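Putative O-acetylhomoserine (Thiol)-lyase (Campylobacter jejuni, PDB 4OC9) probably catalyses the pyridoxal-phosphate-dependent sulfhydrylation of O-acetylhomoserine to homocysteine. Local coordinates at residues P192-L204 and G216-L228. Numbering follows the deposited sequence.
Sequences PFKHGVDVIVHSL and GGALIERKDLNDL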
ATOM      1  N   PRO D 192       8.989  24.570  19.119  1.00 14.48           N
ATOM      2  CA  PRO D 192      10.351  24.981  19.456  1.00 13.94           C
ATOM      3  C   PRO D 192      10.903  26.138  18.639  1.00 15.16           C
ATOM      4  O   PRO D 192      11.689  26.940  19.177  1.00 19.61           O
ATOM      5  CB  PRO D 192      11.165  23.718  19.235  1.00 13.61           C
ATOM      6  CG  PRO D 192      10.191  22.614  19.467  1.00 13.77           C
ATOM      7  CD  PRO D 192       8.886  23.115  18.919  1.00 13.33           C
ATOM      8  N   PHE D 193      10.527  26.267  17.378  1.00 15.05           N
ATOM      9  CA  PHE D 193      11.048  27.392  16.594  1.00 16.10           C
ATOM     10  C   PHE D 193      10.733  28.751  17.210  1.00 16.65           C
ATOM     11  O   PHE D 193      11.515  29.699  17.064  1.00 17.16           O
ATOM     12  CB  PHE D 193      10.642  27.388  15.123  1.00 16.69           C
ATOM     13  CG  PHE D 193      11.137  26.201  14.373  1.00 18.57           C
ATOM     14  CD1 PHE D 193      12.472  25.830  14.460  1.00 18.25           C
ATOM     15  CD2 PHE D 193      10.338  25.590  13.426  1.00 20.14           C
ATOM     16  CE1 PHE D 193      12.963  24.776  13.736  1.00 19.91           C
ATOM     17  CE2 PHE D 193      10.844  24.550  12.658  1.00 21.25           C
ATOM     18  CZ  PHE D 193      12.154  24.140  12.816  1.00 19.93           C
ATOM     19  N   LYS D 194       9.585  28.866  17.858  1.00 17.24           N
ATOM     20  CA  LYS D 194       9.221  30.097  18.516  1.00 18.94           C
ATOM     21  C   LYS D 194      10.226  30.482  19.544  1.00 20.13           C
ATOM     22  O   LYS D 194      10.361  31.665  19.843  1.00 24.21           O
ATOM     23  CB  LYS D 194       7.898  29.983  19.223  1.00 22.11           C
ATOM     24  CG  LYS D 194       6.696  30.274  18.370  1.00 24.49           C
ATOM     25  CD  LYS D 194       5.487  29.860  19.169  1.00 35.33           C
ATOM     26  CE  LYS D 194       4.218  30.361  18.486  1.00 37.40           C
ATOM     27  NZ  LYS D 194       3.026  30.093  19.326  1.00 40.30           N
ATOM     28  N   HIS D 195      10.962  29.510  20.075  1.00 17.22           N
ATOM     29  CA  HIS D 195      11.932  29.830  21.076  1.00 15.70           C
ATOM     30  C   HIS D 195      13.377  29.794  20.699  1.00 16.07           C
ATOM     31  O   HIS D 195      14.250  29.581  21.543  1.00 13.03           O
ATOM     32  CB  HIS D 195      11.659  28.975  22.288  1.00 16.29           C
ATOM     33  CG  HIS D 195      10.234  29.064  22.714  1.00 14.32           C
ATOM     34  ND1 HIS D 195       9.726  30.164  23.351  1.00 13.91           N
ATOM     35  CD2 HIS D 195       9.209  28.204  22.562  1.00 14.89           C
ATOM     36  CE1 HIS D 195       8.443  29.972  23.583  1.00 14.32           C
ATOM     37  NE2 HIS D 195       8.111  28.783  23.131  1.00 13.71           N
ATOM     38  N   GLY D 196      13.639  30.025  19.416  1.00 17.68           N
ATOM     39  CA  GLY D 196      15.011  30.060  18.914  1.00 18.94           C
ATOM     40  C   GLY D 196      15.680  28.781  18.430  1.00 20.90           C
ATOM     41  O   GLY D 196      16.857  28.806  18.065  1.00 18.83           O
ATOM     42  N   VAL D 197      14.955  27.667  18.424  1.00 21.71           N
ATOM     43  CA  VAL D 197      15.559  26.423  17.947  1.00 20.50           C
ATOM     44  C   VAL D 197      15.852  26.561  16.446  1.00 19.27           C
ATOM     45  O   VAL D 197      15.107  27.192  15.717  1.00 18.13           O
ATOM     46  CB  VAL D 197      14.690  25.192  18.259  1.00 19.89           C
ATOM     47  CG1 VAL D 197      15.154  23.960  17.494  1.00 20.22           C
ATOM     48  CG2 VAL D 197      14.675  24.937  19.751  1.00 19.50           C
ATOM     49  N   ASP D 198      16.968  25.981  16.035  1.00 18.70           N
ATOM     50  CA  ASP D 198      17.407  26.006  14.660  1.00 19.92           C
ATOM     51  C   ASP D 198      16.870  24.851  13.837  1.00 19.72           C
ATOM     52  O   ASP D 198      16.360  25.037  12.717  1.00 24.92           O
ATOM     53  CB  ASP D 198      18.947  25.957  14.662  1.00 22.44           C
ATOM     54  CG  ASP D 198      19.577  27.183  15.356  1.00 22.51           C
ATOM     55  OD1 ASP D 198      19.172  28.334  15.028  1.00 20.73           O
ATOM     56  OD2 ASP D 198      20.536  26.998  16.158  1.00 24.46           O
ATOM     57  N   VAL D 199      17.003  23.652  14.390  1.00 18.29           N
ATOM     58  CA  VAL D 199      16.569  22.436  13.741  1.00 18.38           C
ATOM     59  C   VAL D 199      15.718  21.548  14.636  1.00 18.13           C
ATOM     60  O   VAL D 199      16.048  21.289  15.768  1.00 16.83           O
ATOM     61  CB  VAL D 199      17.787  21.596  13.275  1.00 19.99           C
ATOM     62  CG1 VAL D 199      17.364  20.250  12.694  1.00 21.63           C
ATOM     63  CG2 VAL D 199      18.588  22.368  12.247  1.00 20.08           C
ATOM     64  N   ILE D 200      14.604  21.084  14.088  1.00 17.01           N
ATOM     65  CA  ILE D 200      13.694  20.195  14.797  1.00 14.38           C
ATOM     66  C   ILE D 200      13.667  18.805  14.168  1.00 13.59           C
ATOM     67  O   ILE D 200      13.612  18.673  12.936  1.00 14.85           O
ATOM     68  CB  ILE D 200      12.258  20.720  14.777  1.00 12.73           C
ATOM     69  CG1 ILE D 200      12.118  21.900  15.726  1.00 12.60           C
ATOM     70  CG2 ILE D 200      11.303  19.639  15.237  1.00 13.04           C
ATOM     71  CD1 ILE D 200      10.767  22.561  15.684  1.00 11.63           C
ATOM     72  N   VAL D 201      13.789  17.778  14.998  1.00 12.76           N
ATOM     73  CA  VAL D 201      13.698  16.409  14.489  1.00 14.74           C
ATOM     74  C   VAL D 201      12.465  15.750  15.092  1.00 13.66           C
ATOM     75  O   VAL D 201      12.037  16.080  16.205  1.00 15.61           O
ATOM     76  CB  VAL D 201      14.917  15.523  14.723  1.00 15.74           C
ATOM     77  CG1 VAL D 201      16.067  15.980  13.869  1.00 15.80           C
ATOM     78  CG2 VAL D 201      15.280  15.460  16.204  1.00 16.79           C
ATOM     79  N   HIS D 202      11.851  14.880  14.317  1.00 11.67           N
ATOM     80  CA  HIS D 202      10.672  14.159  14.772  1.00 10.42           C
ATOM     81  C   HIS D 202      10.701  12.724  14.376  1.00 10.05           C
ATOM     82  O   HIS D 202      11.203  12.358  13.305  1.00  8.79           O
ATOM     83  CB  HIS D 202       9.380  14.621  14.103  1.00 10.36           C
ATOM     84  CG  HIS D 202       8.833  15.920  14.595  1.00 10.64           C
ATOM     85  ND1 HIS D 202       8.046  16.001  15.723  1.00  9.77           N
ATOM     86  CD2 HIS D 202       8.828  17.156  14.040  1.00 10.93           C
ATOM     87  CE1 HIS D 202       7.669  17.251  15.896  1.00 10.86           C
ATOM     88  NE2 HIS D 202       8.140  17.976  14.895  1.00 11.44           N
ATOM     89  N   SER D 203      10.217  11.899  15.281  1.00  9.70           N
ATOM     90  CA  SER D 203      10.080  10.503  14.964  1.00 10.04           C
ATOM     91  C   SER D 203       8.620  10.511  14.569  1.00  9.77           C
ATOM     92  O   SER D 203       7.754  10.576  15.423  1.00 10.33           O
ATOM     93  CB  SER D 203      10.273   9.537  16.114  1.00  9.71           C
ATOM     94  OG  SER D 203       9.833   8.259  15.637  1.00 10.20           O
ATOM     95  N   LEU D 204       8.351  10.527  13.277  1.00 10.61           N
ATOM     96  CA  LEU D 204       6.970  10.528  12.738  1.00 11.37           C
ATOM     97  C   LEU D 204       6.252   9.209  13.054  1.00 11.39           C
ATOM     98  O   LEU D 204       5.037   9.115  13.076  1.00 11.41           O
ATOM     99  CB  LEU D 204       7.005  10.722  11.239  1.00 11.98           C
ATOM    100  CG  LEU D 204       7.697  11.988  10.738  1.00 12.18           C
ATOM    101  CD1 LEU D 204       7.621  12.034   9.216  1.00 13.26           C
ATOM    102  CD2 LEU D 204       7.054  13.227  11.330  1.00 12.23           C
ATOM    103  N   GLY D 216       8.876   6.241  10.352  1.00 11.86           N
ATOM    104  CA  GLY D 216       9.345   7.430   9.635  1.00 11.25           C
ATOM    105  C   GLY D 216       9.915   8.537  10.512  1.00 11.48           C
ATOM    106  O   GLY D 216       9.693   8.587  11.697  1.00 10.67           O
ATOM    107  N   GLY D 217      10.682   9.422   9.891  1.00 12.33           N
ATOM    108  CA  GLY D 217      11.283  10.550  10.578  1.00 11.64           C
ATOM    109  C   GLY D 217      11.340  11.803   9.723  1.00 11.49           C
ATOM    110  O   GLY D 217      11.083  11.765   8.521  1.00 10.67           O
ATOM    111  N   ALA D 218      11.633  12.928  10.354  1.00 12.41           N
ATOM    112  CA  ALA D 218      11.745  14.174   9.617  1.00 13.27           C
ATOM    113  C   ALA D 218      12.727  15.151  10.235  1.00 13.30           C
ATOM    114  O   ALA D 218      12.869  15.210  11.460  1.00 13.89           O
ATOM    115  CB  ALA D 218      10.400  14.841   9.516  1.00 13.52           C
ATOM    116  N   LEU D 219      13.386  15.925   9.371  1.00 13.91           N
ATOM    117  CA  LEU D 219      14.311  16.970   9.828  1.00 15.32           C
ATOM    118  C   LEU D 219      13.694  18.245   9.293  1.00 14.62           C
ATOM    119  O   LEU D 219      13.475  18.377   8.086  1.00 12.61           O
ATOM    120  CB  LEU D 219      15.743  16.886   9.294  1.00 17.60           C
ATOM    121  CG  LEU D 219      16.589  15.649   9.549  1.00 19.87           C
ATOM    122  CD1 LEU D 219      16.113  14.563   8.581  1.00 19.70           C
ATOM    123  CD2 LEU D 219      18.058  15.942   9.285  1.00 19.62           C
ATOM    124  N   ILE D 220      13.461  19.188  10.182  1.00 14.97           N
ATOM    125  CA  ILE D 220      12.864  20.454   9.811  1.00 17.10           C
ATOM    126  C   ILE D 220      13.774  21.612  10.192  1.00 18.77           C
ATOM    127  O   ILE D 220      14.319  21.652  11.309  1.00 20.01           O
ATOM    128  CB  ILE D 220      11.535  20.611  10.535  1.00 18.32           C
ATOM    129  CG1 ILE D 220      10.659  19.390  10.260  1.00 18.64           C
ATOM    130  CG2 ILE D 220      10.849  21.892  10.099  1.00 19.07           C
ATOM    131  CD1 ILE D 220       9.354  19.408  11.012  1.00 19.73           C
ATOM    132  N   GLU D 221      13.943  22.572   9.285  1.00 19.08           N
ATOM    133  CA  GLU D 221      14.814  23.706   9.601  1.00 18.66           C
ATOM    134  C   GLU D 221      14.009  24.995   9.703  1.00 17.35           C
ATOM    135  O   GLU D 221      12.988  25.198   9.008  1.00 16.97           O
ATOM    136  CB  GLU D 221      15.936  23.889   8.578  1.00 20.57           C
ATOM    137  CG  GLU D 221      15.567  24.523   7.236  1.00 22.87           C
ATOM    138  CD  GLU D 221      16.788  24.651   6.309  1.00 24.29           C
ATOM    139  OE1 GLU D 221      17.262  25.793   6.119  1.00 25.90           O
ATOM    140  OE2 GLU D 221      17.350  23.621   5.868  1.00 22.48           O
ATOM    141  N   ARG D 222      14.456  25.873  10.590  1.00 16.52           N
ATOM    142  CA  ARG D 222      13.763  27.147  10.779  1.00 17.46           C
ATOM    143  C   ARG D 222      14.014  28.096   9.647  1.00 18.70           C
ATOM    144  O   ARG D 222      14.886  27.884   8.786  1.00 16.23           O
ATOM    145  CB  ARG D 222      14.278  27.885  12.010  1.00 19.55           C
ATOM    146  CG  ARG D 222      15.745  28.351  11.958  1.00 18.45           C
ATOM    147  CD  ARG D 222      16.087  29.251  13.160  1.00 18.64           C
ATOM    148  NE  ARG D 222      17.504  29.658  13.283  1.00 17.62           N
ATOM    149  CZ  ARG D 222      18.051  30.751  12.755  1.00 19.07           C
ATOM    150  NH1 ARG D 222      17.351  31.590  11.985  1.00 20.37           N
ATOM    151  NH2 ARG D 222      19.330  30.998  12.971  1.00 20.67           N
ATOM    152  N   LYS D 223      13.259  29.170   9.661  1.00 20.58           N
ATOM    153  CA  LYS D 223      13.433  30.189   8.649  1.00 24.44           C
ATOM    154  C   LYS D 223      14.725  30.924   8.945  1.00 22.92           C
ATOM    155  O   LYS D 223      15.067  31.115  10.096  1.00 23.02           O
ATOM    156  CB  LYS D 223      12.278  31.185   8.707  1.00 26.90           C
ATOM    157  CG  LYS D 223      10.957  30.550   8.342  1.00 26.89           C
ATOM    158  CD  LYS D 223       9.803  31.507   8.436  1.00 28.05           C
ATOM    159  CE  LYS D 223       8.559  30.788   7.988  1.00 31.47           C
ATOM    160  NZ  LYS D 223       7.375  31.677   7.961  1.00 40.50           N
ATOM    161  N   ASP D 224      15.442  31.298   7.898  1.00 22.87           N
ATOM    162  CA  ASP D 224      16.692  32.042   8.004  1.00 21.36           C
ATOM    163  C   ASP D 224      17.846  31.305   8.647  1.00 21.41           C
ATOM    164  O   ASP D 224      18.816  31.933   9.068  1.00 21.46           O
ATOM    165  CB  ASP D 224      16.439  33.370   8.709  1.00 25.57           C
ATOM    166  CG  ASP D 224      15.403  34.240   7.968  1.00 30.04           C
ATOM    167  OD1 ASP D 224      15.459  34.320   6.720  1.00 27.30           O
ATOM    168  OD2 ASP D 224      14.574  34.891   8.645  1.00 32.12           O
ATOM    169  N   LEU D 225      17.806  29.975   8.668  1.00 19.95           N
ATOM    170  CA  LEU D 225      18.925  29.222   9.242  1.00 20.67           C
ATOM    171  C   LEU D 225      20.274  29.500   8.495  1.00 23.23           C
ATOM    172  O   LEU D 225      21.368  29.296   9.063  1.00 25.39           O
ATOM    173  CB  LEU D 225      18.632  27.729   9.234  1.00 19.30           C
ATOM    174  CG  LEU D 225      19.715  26.807   9.815  1.00 17.49           C
ATOM    175  CD1 LEU D 225      20.047  27.205  11.238  1.00 18.97           C
ATOM    176  CD2 LEU D 225      19.246  25.371   9.765  1.00 17.83           C
ATOM    177  N   ASN D 226      20.205  29.887   7.213  1.00 23.45           N
ATOM    178  CA  ASN D 226      21.413  30.202   6.430  1.00 22.03           C
ATOM    179  C   ASN D 226      22.243  31.254   7.150  1.00 23.82           C
ATOM    180  O   ASN D 226      23.490  31.168   7.176  1.00 23.65           O
ATOM    181  CB  ASN D 226      21.059  30.712   5.033  1.00 23.41           C
ATOM    182  CG  ASN D 226      20.523  29.630   4.116  1.00 22.46           C
ATOM    183  OD1 ASN D 226      20.702  28.434   4.355  1.00 25.09           O
ATOM    184  ND2 ASN D 226      19.967  30.049   3.010  1.00 20.31           N
ATOM    185  N   ASP D 227      21.558  32.238   7.746  1.00 22.77           N
ATOM    186  CA  ASP D 227      22.229  33.319   8.508  1.00 23.66           C
ATOM    187  C   ASP D 227      23.242  32.745   9.495  1.00 21.78           C
ATOM    188  O   ASP D 227      24.325  33.273   9.668  1.00 27.23           O
ATOM    189  CB  ASP D 227      21.205  34.172   9.276  1.00 23.88           C
ATOM    190  CG  ASP D 227      20.218  34.875   8.369  1.00 25.31           C
ATOM    191  OD1 ASP D 227      20.364  34.783   7.138  1.00 30.87           O
ATOM    192  OD2 ASP D 227      19.274  35.522   8.871  1.00 30.07           O
ATOM    193  N   LEU D 228      22.881  31.652  10.150  1.00 22.94           N
ATOM    194  CA  LEU D 228      23.759  30.995  11.136  1.00 23.78           C
ATOM    195  C   LEU D 228      24.825  30.081  10.542  1.00 24.81           C
ATOM    196  O   LEU D 228      25.892  29.891  11.134  1.00 30.26           O
ATOM    197  CB  LEU D 228      22.894  30.173  12.109  1.00 24.24           C
ATOM    198  CG  LEU D 228      23.589  29.366  13.215  1.00 24.90           C
ATOM    199  CD1 LEU D 228      24.453  30.255  14.110  1.00 26.64           C
ATOM    200  CD2 LEU D 228      22.563  28.638  14.065  1.00 25.60           C
TER
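Strands 199-203 and 217-221 are antiparallel neighbours in the seven-stranded mixed sheet of the cofactor-binding domain, their axes 4.7 Å apart at 163°. I200 pairs with I220 and H202 with A218 as hydrogen-bonded pairs, the first with I200 N to I220 O at 2.9 Å and I220 N to I200 O at 2.8 Å. V199-E221, V201-L219 and S203-G217 are the non-hydrogen-bonded pairs between and beyond them. The strand order fits the fold-type I PLP enzymes: 199-203 runs parallel to 177-181 on its other side, whereas 217-221 is antiparallel to both its neighbours. S203 OG binds a phosphate oxygen of the modified lysine at position 206, which places this end of the pair at the cofactor.

The I200, H202, A218 and I220 side chains share one face of the sheet. There the F193 ring is sandwiched: I200 CD1 sits over its centre, while R222 CB makes a CH-pi contact with the opposite face, 4.1 Å from the centroid and 28° off the normal. I220 CG2 meets the ring at CE2 (3.7 Å), and CD1 on its other branch reaches the edge of the H202 imidazole, whose NE2 is bonded to E73.

Beside the I200-I220 pair the ladder bonding continues, with R222 N donating to D198 O, and the side chains of the two residues run side by side. With chi1 at 65°, R222 CG lies between its backbone N and carbonyl carbon, from where the extended chain carries NE to D198 OD1, 2.8 Å away. In this salt bridge D198 OD1 accepts through its anti lone pair and lies close to the guanidinium plane; the carboxylate plane is turned out of that plane. R222 NH1 is bonded to K223 O, and L225 CA covers one guanidinium face. D198 OD2 accepts from S178 N, so both carboxylate oxygens are engaged.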